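P35 (Autographa californica nucleopolyhedrovirus, PDB 1P35) blocks host caspases and so suppresses the apoptosis that infection sets off in insect cells, and also inhibits the host's antiviral RNA interference response. Local coordinates at residues Q23-Y29 / L166-P172; Y100-N106 / Y148-L154; V196-V202 / K275-K280. One frame throughout, in Å; residues are numbered along the deposited sequence.

Contact 1 (Q23-Y29 / L166-P172); sequences QTRELVY and LSFEYNP
Leu27 and Phe168 form a hydrogen-bonded antiparallel pair, and their side chains run alongside each other off one face. With its CG between the backbone N and the carbonyl carbon (chi1 63°), the Phe168 ring comes beside its partner: Leu27 CB makes an off-centre CH-pi contact, 4.2 Å from the ring centroid, and Leu27 CD2 meets Phe168 CZ at 3.5 Å. Purely hydrocarbon groups suit this buried place. On the same face, Tyr29 CB packs on Leu166 CD1 (3.8 Å), and past Leu27 the Tyr170 ring lies along Arg25. Arg25 CD lies 3.6 Å from Pro172 CG, the side chains crossing at about a right angle, while Asp17 receives both Arg25 (salt bridge) and Tyr170 OH (hydrogen bond), and Gln19 takes a further N-H of the guanidinium. Glu26 and Glu169 share the other face, OE2 to OE2 4.9 Å; Arg16 and Lys58 on Glu26 and Arg53 on Glu169 probably offset the like charges. Beyond the last strand pair, Asn171 ND2 donates to Gln23 O, which a water links to Pro172 O. Strand 10-21 lies beside 24-33, strand 52-55 pairs with 164-170, and Phe46 and Ile48 of strand 42-48 pack on Leu27 and Phe168.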
loop_
_atom_site.group_PDB
_atom_site.type_symbol
_atom_site.label_atom_id
_atom_site.label_comp_id
_atom_site.label_asym_id
_atom_site.label_seq_id
_atom_site.Cartn_x
_atom_site.Cartn_y
_atom_site.Cartn_z
ATOM N N GLN A 23 21.828 19.636 -14.479
ATOM C CA GLN A 23 22.422 18.730 -15.475
ATOM C C GLN A 23 22.294 17.266 -15.169
ATOM O O GLN A 23 23.048 16.458 -15.688
ATOM C CB GLN A 23 23.897 18.988 -15.701
ATOM C CG GLN A 23 24.775 18.826 -14.512
ATOM C CD GLN A 23 24.954 20.146 -13.832
ATOM O OE1 GLN A 23 24.873 21.169 -14.481
ATOM N NE2 GLN A 23 25.218 20.138 -12.531
ATOM N N THR A 24 21.330 16.934 -14.329
ATOM C CA THR A 24 21.125 15.561 -13.961
ATOM C C THR A 24 19.640 15.275 -13.900
ATOM O O THR A 24 18.836 16.151 -13.510
ATOM C CB THR A 24 21.736 15.268 -12.557
ATOM O OG1 THR A 24 23.053 15.849 -12.453
ATOM C CG2 THR A 24 21.784 13.755 -12.318
ATOM N N ARG A 25 19.270 14.056 -14.283
ATOM C CA ARG A 25 17.871 13.623 -14.193
ATOM C C ARG A 25 17.917 12.182 -13.702
ATOM O O ARG A 25 18.975 11.535 -13.776
ATOM C CB ARG A 25 17.123 13.722 -15.557
ATOM C CG ARG A 25 16.914 15.133 -16.090
ATOM C CD ARG A 25 16.123 15.132 -17.412
ATOM N NE ARG A 25 14.811 14.495 -17.259
ATOM C CZ ARG A 25 13.674 15.165 -17.048
ATOM N NH1 ARG A 25 13.673 16.486 -16.969
ATOM N NH2 ARG A 25 12.528 14.519 -16.902
ATOM N N GLU A 26 16.798 11.694 -13.158
ATOM C CA GLU A 26 16.756 10.320 -12.670
ATOM C C GLU A 26 15.633 9.505 -13.341
ATOM O O GLU A 26 14.513 9.988 -13.550
ATOM C CB GLU A 26 16.577 10.288 -11.140
ATOM C CG GLU A 26 16.454 8.873 -10.569
ATOM C CD GLU A 26 15.938 8.879 -9.122
ATOM O OE1 GLU A 26 14.825 9.371 -8.907
ATOM O OE2 GLU A 26 16.634 8.393 -8.202
ATOM N N LEU A 27 15.980 8.286 -13.724
ATOM C CA LEU A 27 15.065 7.381 -14.332
ATOM C C LEU A 27 14.826 6.221 -13.368
ATOM O O LEU A 27 15.782 5.597 -12.920
ATOM C CB LEU A 27 15.620 6.814 -15.647
ATOM C CG LEU A 27 14.681 5.722 -16.178
ATOM C CD1 LEU A 27 13.370 6.398 -16.636
ATOM C CD2 LEU A 27 15.287 4.977 -17.373
ATOM N N VAL A 28 13.547 5.965 -13.069
ATOM C CA VAL A 28 13.095 4.880 -12.232
ATOM C C VAL A 28 12.296 4.063 -13.243
ATOM O O VAL A 28 11.437 4.589 -14.011
ATOM C CB VAL A 28 12.225 5.351 -11.039
ATOM C CG1 VAL A 28 11.587 4.121 -10.369
ATOM C CG2 VAL A 28 13.097 5.985 -9.977
ATOM N N TYR A 29 12.609 2.776 -13.290
ATOM C CA TYR A 29 12.007 1.936 -14.294
ATOM C C TYR A 29 11.733 0.627 -13.560
ATOM O O TYR A 29 12.666 0.012 -13.013
ATOM C CB TYR A 29 13.013 1.740 -15.473
ATOM C CG TYR A 29 12.400 1.047 -16.702
ATOM C CD1 TYR A 29 12.136 -0.303 -16.663
ATOM C CD2 TYR A 29 12.024 1.764 -17.862
ATOM C CE1 TYR A 29 11.517 -0.962 -17.701
ATOM C CE2 TYR A 29 11.375 1.102 -18.958
ATOM C CZ TYR A 29 11.132 -0.295 -18.840
ATOM O OH TYR A 29 10.519 -1.068 -19.819
ATOM N N LEU A 166 14.839 -0.806 -11.107
ATOM C CA LEU A 166 16.133 -0.170 -11.347
ATOM C C LEU A 166 15.892 1.306 -11.293
ATOM O O LEU A 166 14.775 1.753 -11.486
ATOM C CB LEU A 166 16.729 -0.526 -12.706
ATOM C CG LEU A 166 16.040 0.011 -13.986
ATOM C CD1 LEU A 166 16.623 1.341 -14.393
ATOM C CD2 LEU A 166 16.276 -0.938 -15.144
ATOM N N SER A 167 16.944 2.051 -10.979
ATOM C CA SER A 167 16.890 3.494 -10.958
ATOM C C SER A 167 18.322 4.018 -11.054
ATOM O O SER A 167 19.241 3.410 -10.544
ATOM C CB SER A 167 16.187 4.011 -9.696
ATOM O OG SER A 167 16.729 3.446 -8.512
ATOM N N PHE A 168 18.506 5.151 -11.711
ATOM C CA PHE A 168 19.835 5.678 -11.852
ATOM C C PHE A 168 19.746 7.149 -12.273
ATOM O O PHE A 168 18.687 7.606 -12.744
ATOM C CB PHE A 168 20.618 4.816 -12.883
ATOM C CG PHE A 168 20.013 4.842 -14.303
ATOM C CD1 PHE A 168 19.995 6.018 -15.053
ATOM C CD2 PHE A 168 19.397 3.707 -14.833
ATOM C CE1 PHE A 168 19.352 6.070 -16.319
ATOM C CE2 PHE A 168 18.762 3.732 -16.077
ATOM C CZ PHE A 168 18.737 4.931 -16.820
ATOM N N GLU A 169 20.822 7.897 -12.035
ATOM C CA GLU A 169 20.877 9.285 -12.467
ATOM C C GLU A 169 21.729 9.363 -13.720
ATOM O O GLU A 169 22.694 8.617 -13.887
ATOM C CB GLU A 169 21.492 10.197 -11.407
ATOM C CG GLU A 169 20.522 10.599 -10.338
ATOM C CD GLU A 169 21.192 11.270 -9.174
ATOM O OE1 GLU A 169 22.048 12.125 -9.425
ATOM O OE2 GLU A 169 20.849 10.969 -8.016
ATOM N N TYR A 170 21.350 10.250 -14.617
ATOM C CA TYR A 170 22.129 10.427 -15.822
ATOM C C TYR A 170 22.217 11.932 -16.146
ATOM O O TYR A 170 21.497 12.776 -15.544
ATOM C CB TYR A 170 21.517 9.632 -16.985
ATOM C CG TYR A 170 20.101 10.048 -17.352
ATOM C CD1 TYR A 170 19.038 9.828 -16.491
ATOM C CD2 TYR A 170 19.831 10.661 -18.583
ATOM C CE1 TYR A 170 17.723 10.216 -16.849
ATOM C CE2 TYR A 170 18.528 11.051 -18.944
ATOM C CZ TYR A 170 17.497 10.841 -18.087
ATOM O OH TYR A 170 16.289 11.419 -18.369
ATOM N N ASN A 171 23.105 12.253 -17.081
ATOM C CA ASN A 171 23.355 13.630 -17.534
ATOM C C ASN A 171 22.865 13.790 -18.978
ATOM O O ASN A 171 23.584 13.503 -19.922
ATOM C CB ASN A 171 24.847 13.885 -17.410
ATOM C CG ASN A 171 25.291 13.785 -15.994
ATOM O OD1 ASN A 171 26.118 12.943 -15.631
ATOM N ND2 ASN A 171 24.692 14.629 -15.136
ATOM N N PRO A 172 21.661 14.340 -19.157
ATOM C CA PRO A 172 21.008 14.556 -20.465
ATOM C C PRO A 172 21.845 15.343 -21.462
ATOM O O PRO A 172 22.416 16.385 -21.129
ATOM C CB PRO A 172 19.728 15.317 -20.099
ATOM C CG PRO A 172 19.522 14.979 -18.632
ATOM C CD PRO A 172 20.904 15.005 -18.082
HETATM O O HOH W 1 23.657 17.367 -18.573
#

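Contact 2 (Y100-N106 / Y148-L154); sequences YSVSCQN and YVAVCVL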
loop_
_atom_site.group_PDB
_atom_site.type_symbol
_atom_site.label_atom_id
_atom_site.label_comp_id
_atom_site.label_asym_id
_atom_site.label_seq_id
_atom_site.Cartn_x
_atom_site.Cartn_y
_atom_site.Cartn_z
ATOM N N TYR A 100 17.717 -4.968 -11.452
ATOM C CA TYR A 100 18.485 -5.222 -12.632
ATOM C C TYR A 100 19.889 -4.652 -12.365
ATOM O O TYR A 100 20.047 -3.682 -11.619
ATOM C CB TYR A 100 17.943 -4.494 -13.856
ATOM C CG TYR A 100 16.623 -5.003 -14.443
ATOM C CD1 TYR A 100 15.389 -4.555 -13.968
ATOM C CD2 TYR A 100 16.632 -5.841 -15.530
ATOM C CE1 TYR A 100 14.202 -4.933 -14.590
ATOM C CE2 TYR A 100 15.455 -6.226 -16.160
ATOM C CZ TYR A 100 14.247 -5.773 -15.697
ATOM O OH TYR A 100 13.094 -6.158 -16.359
ATOM N N SER A 101 20.881 -5.276 -12.990
ATOM C CA SER A 101 22.265 -4.835 -12.939
ATOM C C SER A 101 22.375 -3.823 -14.147
ATOM O O SER A 101 22.119 -4.176 -15.292
ATOM C CB SER A 101 23.187 -6.067 -13.122
ATOM O OG SER A 101 24.538 -5.713 -12.968
ATOM N N VAL A 102 22.748 -2.581 -13.856
ATOM C CA VAL A 102 22.852 -1.514 -14.851
ATOM C C VAL A 102 24.262 -1.088 -15.297
ATOM O O VAL A 102 25.180 -0.867 -14.456
ATOM C CB VAL A 102 22.121 -0.225 -14.310
ATOM C CG1 VAL A 102 22.220 0.902 -15.266
ATOM C CG2 VAL A 102 20.633 -0.571 -14.005
ATOM N N SER A 103 24.413 -0.978 -16.616
ATOM C CA SER A 103 25.639 -0.473 -17.247
ATOM C C SER A 103 25.189 0.474 -18.400
ATOM O O SER A 103 23.995 0.534 -18.725
ATOM C CB SER A 103 26.560 -1.618 -17.765
ATOM O OG SER A 103 26.004 -2.343 -18.849
ATOM N N CYS A 104 26.104 1.231 -18.995
ATOM C CA CYS A 104 25.696 2.189 -20.034
ATOM C C CYS A 104 26.649 2.171 -21.205
ATOM O O CYS A 104 27.882 2.085 -21.012
ATOM C CB CYS A 104 25.650 3.616 -19.438
ATOM S SG CYS A 104 25.013 4.927 -20.536
ATOM N N GLN A 105 26.069 2.243 -22.405
ATOM C CA GLN A 105 26.795 2.247 -23.667
ATOM C C GLN A 105 26.370 3.461 -24.471
ATOM O O GLN A 105 25.162 3.776 -24.583
ATOM C CB GLN A 105 26.480 0.985 -24.500
ATOM C CG GLN A 105 26.983 -0.321 -23.877
ATOM C CD GLN A 105 28.486 -0.250 -23.630
ATOM O OE1 GLN A 105 29.042 -0.985 -22.813
ATOM N NE2 GLN A 105 29.145 0.644 -24.344
ATOM N N ASN A 106 27.353 4.186 -24.986
ATOM C CA ASN A 106 27.031 5.307 -25.830
ATOM C C ASN A 106 26.401 4.617 -27.081
ATOM O O ASN A 106 26.909 3.568 -27.557
ATOM C CB ASN A 106 28.300 6.068 -26.216
ATOM C CG ASN A 106 28.012 7.256 -27.111
ATOM O OD1 ASN A 106 27.406 7.099 -28.178
ATOM N ND2 ASN A 106 28.450 8.468 -26.680
ATOM N N TYR A 148 22.120 7.731 -25.581
ATOM C CA TYR A 148 22.835 6.612 -24.954
ATOM C C TYR A 148 21.972 5.366 -24.806
ATOM O O TYR A 148 20.803 5.360 -25.205
ATOM C CB TYR A 148 23.398 7.020 -23.590
ATOM C CG TYR A 148 24.576 7.967 -23.697
ATOM C CD1 TYR A 148 24.402 9.266 -24.195
ATOM C CD2 TYR A 148 25.857 7.556 -23.345
ATOM C CE1 TYR A 148 25.467 10.128 -24.343
ATOM C CE2 TYR A 148 26.943 8.416 -23.494
ATOM C CZ TYR A 148 26.731 9.709 -24.002
ATOM O OH TYR A 148 27.771 10.567 -24.185
ATOM N N VAL A 149 22.540 4.319 -24.217
ATOM C CA VAL A 149 21.797 3.072 -24.048
ATOM C C VAL A 149 21.994 2.466 -22.672
ATOM O O VAL A 149 23.128 2.180 -22.283
ATOM C CB VAL A 149 22.225 1.988 -25.056
ATOM C CG1 VAL A 149 21.466 0.692 -24.752
ATOM C CG2 VAL A 149 21.959 2.435 -26.509
ATOM N N ALA A 150 20.897 2.283 -21.939
ATOM C CA ALA A 150 20.964 1.679 -20.611
ATOM C C ALA A 150 20.865 0.178 -20.840
ATOM O O ALA A 150 19.943 -0.266 -21.524
ATOM C CB ALA A 150 19.778 2.177 -19.710
ATOM N N VAL A 151 21.802 -0.595 -20.266
ATOM C CA VAL A 151 21.821 -2.060 -20.447
ATOM C C VAL A 151 21.474 -2.641 -19.082
ATOM O O VAL A 151 22.220 -2.471 -18.119
ATOM C CB VAL A 151 23.227 -2.521 -20.887
ATOM C CG1 VAL A 151 23.261 -4.033 -21.027
ATOM C CG2 VAL A 151 23.645 -1.797 -22.208
ATOM N N CYS A 152 20.327 -3.296 -18.993
ATOM C CA CYS A 152 19.844 -3.816 -17.721
ATOM C C CYS A 152 19.848 -5.339 -17.671
ATOM O O CYS A 152 19.212 -5.971 -18.501
ATOM C CB CYS A 152 18.466 -3.229 -17.518
ATOM S SG CYS A 152 18.528 -1.361 -17.844
ATOM N N VAL A 153 20.575 -5.930 -16.719
ATOM C CA VAL A 153 20.669 -7.394 -16.671
ATOM C C VAL A 153 19.893 -7.961 -15.504
ATOM O O VAL A 153 19.968 -7.455 -14.404
ATOM C CB VAL A 153 22.133 -7.926 -16.559
ATOM C CG1 VAL A 153 22.112 -9.461 -16.613
ATOM C CG2 VAL A 153 23.018 -7.377 -17.701
ATOM N N LEU A 154 19.103 -8.995 -15.768
ATOM C CA LEU A 154 18.330 -9.602 -14.716
ATOM C C LEU A 154 18.807 -11.028 -14.554
ATOM O O LEU A 154 18.622 -11.838 -15.456
ATOM C CB LEU A 154 16.842 -9.584 -15.073
ATOM C CG LEU A 154 15.898 -10.058 -13.962
ATOM C CD1 LEU A 154 16.081 -9.137 -12.775
ATOM C CD2 LEU A 154 14.409 -10.010 -14.436
HETATM O O HOH W 2 24.599 -4.219 -17.494
#
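Tyr100 packs against Cys152 and Leu154, its CD2 3.8 Å from Cys152 CB; Leu154 CD1 lies over a ring face, and the hydroxyl hydrogen-bonds to Asn31 OD1. Ser101 begins the ladder, whose strands are joined by a largely helical excursion, and trades backbone bonds with Val153 (Ser101 N to Val153 O 2.8 Å). Val102 then faces Cys152 in a non-hydrogen-bonded pair, their side chains meeting loosely. At Ser103, a chi1 of 67° tucks OG over its own backbone, 3.4 Å from Val151 CB, and a water 2.7 Å from this OG donates to Val151 O. A small hydroxyl suits such an exposed place. Cys104 turns to the other face, where its SG, 3.9 Å from Tyr148 CD2, makes an oblique sulfur-aromatic contact. Gln105 bonds with Val149 through both backbone groups, and its side chain slants across that of Val151, Gln105 CG 4.0 Å from Val151 CG2. Asn106 closes the run: its CG sits over a face of the Tyr148 ring, amide and ring planes 52° apart, with OD1 bonded to Ser108 N. The result is a regular antiparallel ladder, with serines and Gln105 among valines on one face, while Val102, Cys104 and Ala150 reach Ile52 from the other.

Contact 3 (V196-V202 / K275-K280); sequences VAYVDSV and KVLYVK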
loop_
_atom_site.group_PDB
_atom_site.type_symbol
_atom_site.label_atom_id
_atom_site.label_comp_id
_atom_site.label_asym_id
_atom_site.label_seq_id
_atom_site.Cartn_x
_atom_site.Cartn_y
_atom_site.Cartn_z
ATOM N N VAL A 196 2.689 3.045 -17.344
ATOM C CA VAL A 196 2.307 4.363 -16.845
ATOM C C VAL A 196 3.665 5.044 -16.626
ATOM O O VAL A 196 4.669 4.363 -16.362
ATOM C CB VAL A 196 1.478 4.330 -15.494
ATOM C CG1 VAL A 196 0.136 3.629 -15.703
ATOM C CG2 VAL A 196 2.221 3.579 -14.420
ATOM N N ALA A 197 3.693 6.366 -16.816
ATOM C CA ALA A 197 4.874 7.166 -16.641
ATOM C C ALA A 197 4.533 8.553 -16.077
ATOM O O ALA A 197 3.452 9.143 -16.326
ATOM C CB ALA A 197 5.635 7.317 -17.948
ATOM N N TYR A 198 5.466 9.037 -15.274
ATOM C CA TYR A 198 5.396 10.334 -14.645
ATOM C C TYR A 198 6.735 10.990 -15.063
ATOM O O TYR A 198 7.791 10.418 -14.787
ATOM C CB TYR A 198 5.311 10.148 -13.094
ATOM C CG TYR A 198 5.355 11.441 -12.311
ATOM C CD1 TYR A 198 6.554 12.157 -12.193
ATOM C CD2 TYR A 198 4.199 11.965 -11.703
ATOM C CE1 TYR A 198 6.625 13.352 -11.488
ATOM C CE2 TYR A 198 4.238 13.168 -10.983
ATOM C CZ TYR A 198 5.466 13.858 -10.871
ATOM O OH TYR A 198 5.582 14.979 -10.076
ATOM N N VAL A 199 6.699 12.154 -15.736
ATOM C CA VAL A 199 7.953 12.818 -16.201
ATOM C C VAL A 199 7.807 14.310 -15.956
ATOM O O VAL A 199 6.857 14.900 -16.445
ATOM C CB VAL A 199 8.216 12.630 -17.719
ATOM C CG1 VAL A 199 9.619 13.154 -18.054
ATOM C CG2 VAL A 199 8.084 11.136 -18.140
ATOM N N ASP A 200 8.728 14.916 -15.192
ATOM C CA ASP A 200 8.619 16.344 -14.880
ATOM C C ASP A 200 9.650 17.189 -15.591
ATOM O O ASP A 200 10.530 16.664 -16.249
ATOM C CB ASP A 200 8.666 16.605 -13.367
ATOM C CG ASP A 200 10.049 16.360 -12.715
ATOM O OD1 ASP A 200 11.091 16.546 -13.352
ATOM O OD2 ASP A 200 10.065 16.031 -11.502
ATOM N N SER A 201 9.486 18.507 -15.480
ATOM C CA SER A 201 10.350 19.492 -16.108
ATOM C C SER A 201 10.431 19.276 -17.604
ATOM O O SER A 201 11.523 19.345 -18.183
ATOM C CB SER A 201 11.755 19.466 -15.503
ATOM O OG SER A 201 11.679 19.368 -14.089
ATOM N N VAL A 202 9.273 19.024 -18.221
ATOM C CA VAL A 202 9.214 18.793 -19.667
ATOM C C VAL A 202 8.252 19.664 -20.415
ATOM O O VAL A 202 7.254 20.069 -19.894
ATOM C CB VAL A 202 8.898 17.299 -20.032
ATOM C CG1 VAL A 202 10.137 16.481 -19.764
ATOM C CG2 VAL A 202 7.681 16.742 -19.183
ATOM N N LYS A 275 4.473 21.551 -15.136
ATOM C CA LYS A 275 5.431 21.066 -16.154
ATOM C C LYS A 275 5.585 19.540 -16.029
ATOM O O LYS A 275 6.642 18.979 -16.333
ATOM C CB LYS A 275 6.824 21.704 -15.993
ATOM C CG LYS A 275 6.824 23.203 -15.904
ATOM C CD LYS A 275 6.025 23.844 -17.010
ATOM C CE LYS A 275 5.855 25.325 -16.733
ATOM N NZ LYS A 275 4.839 25.956 -17.601
ATOM N N VAL A 276 4.521 18.888 -15.573
ATOM C CA VAL A 276 4.522 17.452 -15.393
ATOM C C VAL A 276 3.636 16.745 -16.417
ATOM O O VAL A 276 2.500 17.175 -16.721
ATOM C CB VAL A 276 4.051 17.046 -13.960
ATOM C CG1 VAL A 276 4.159 15.553 -13.810
ATOM C CG2 VAL A 276 4.908 17.744 -12.901
ATOM N N LEU A 277 4.176 15.640 -16.915
ATOM C CA LEU A 277 3.525 14.814 -17.898
ATOM C C LEU A 277 3.094 13.467 -17.271
ATOM O O LEU A 277 3.901 12.792 -16.621
ATOM C CB LEU A 277 4.510 14.506 -19.042
ATOM C CG LEU A 277 3.785 13.634 -20.087
ATOM C CD1 LEU A 277 2.628 14.445 -20.742
ATOM C CD2 LEU A 277 4.757 13.156 -21.125
ATOM N N TYR A 278 1.845 13.075 -17.462
ATOM C CA TYR A 278 1.390 11.788 -16.958
ATOM C C TYR A 278 1.018 10.976 -18.182
ATOM O O TYR A 278 0.347 11.488 -19.113
ATOM C CB TYR A 278 0.160 11.927 -16.082
ATOM C CG TYR A 278 0.320 12.873 -14.914
ATOM C CD1 TYR A 278 0.160 14.243 -15.090
ATOM C CD2 TYR A 278 0.671 12.395 -13.632
ATOM C CE1 TYR A 278 0.344 15.128 -14.038
ATOM C CE2 TYR A 278 0.859 13.272 -12.541
ATOM C CZ TYR A 278 0.694 14.624 -12.759
ATOM O OH TYR A 278 0.873 15.461 -11.709
ATOM N N VAL A 279 1.459 9.721 -18.209
ATOM C CA VAL A 279 1.142 8.898 -19.343
ATOM C C VAL A 279 0.573 7.565 -18.879
ATOM O O VAL A 279 1.081 6.962 -17.915
ATOM C CB VAL A 279 2.374 8.599 -20.196
ATOM C CG1 VAL A 279 1.964 7.886 -21.471
ATOM C CG2 VAL A 279 3.144 9.868 -20.513
ATOM N N LYS A 280 -0.480 7.098 -19.558
ATOM C CA LYS A 280 -1.027 5.790 -19.257
ATOM C C LYS A 280 -1.410 5.067 -20.558
ATOM O O LYS A 280 -2.290 5.530 -21.264
ATOM C CB LYS A 280 -2.278 5.909 -18.391
ATOM C CG LYS A 280 -2.938 4.552 -18.155
ATOM C CD LYS A 280 -4.256 4.734 -17.343
ATOM C CE LYS A 280 -4.657 3.438 -16.640
ATOM N NZ LYS A 280 -5.666 3.652 -15.561
#
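Ala197 and Val279 exchange both backbone hydrogen bonds, Val279 N to Ala197 O at 2.8 Å, and Val199 and Leu277 repeat the exchange two residues further on, beyond the non-hydrogen-bonded Tyr198-Tyr278 pair, Leu277 N to Val199 O also at 2.8 Å. The strands run almost exactly antiparallel, at 173°. Further along, Val202 N makes a longer but straight bond of 3.2 Å to Lys275 O. Both Ser201 and Lys275 have positive phi here. Lys275 is the first residue of a G1 beta bulge, facing Asp271 together with Val276, and its amine reaches the carbonyl of Lys272. Ser201 OG donates to Asp200 OD1 from above the carboxylate plane; the same oxygen accepts Gln19 N, so the short acid ties this end to strand 10-21.

The packing divides between two faces. On one, Tyr198 has its CG anti to the backbone N (chi1 175°), which swings the ring toward the bulge, and Val276 CG1 rests over its face in a CH-pi contact, 3.9 Å from the centroid. The same methyl, held out by a beta-branched residue, also lies above one face of Tyr278, near its rim. Tyr278 runs alongside Tyr198, its ring nearly perpendicular at 88°, CE2 touching Tyr198 CD2 at 3.7 Å. Helix 62-74 covers this side: Tyr278 packs on Phe74, and the long Lys280 chain packs its CG beside Val196 CG1 (4.0 Å) yet carries its amine to a salt bridge with Asp71. The other face is apolar, with Ala197 opposite Val279 (CB to CB 4.2 Å), while the Val202 side chain crosses that of Leu277 at about a right angle, Val202 CG2 3.9 Å from Leu277 CB. Backbone bonds thus carry the polar load, and hydrocarbon and aromatic surface the cohesion.

Overall arrangement
From the N terminus, strand 24-33 enters contact 1, pairing with strand 164-170 to close a long loop. Nested inside that loop, contact 2 pairs 100-106 with 148-154 around mostly helical chain. Only after contact 1 has closed does contact 3 open, joining 196-202 to 275-280 in series with both. Contacts 1 and 2 meet directly, Leu166 CD2 lying 3.5 Å from Cys152 SG, and strands 164-170 and 98-106 run side by side. Toward contact 3, Arg25 NH2 probably bonds to Asp200 O, 3.0 Å away, and packs on Val199, while strand 10-21 pairs with both 24-33 and 191-199. Contacts 2 and 3 do not touch, their nearest atoms about 13 Å apart; contact 1 touches both.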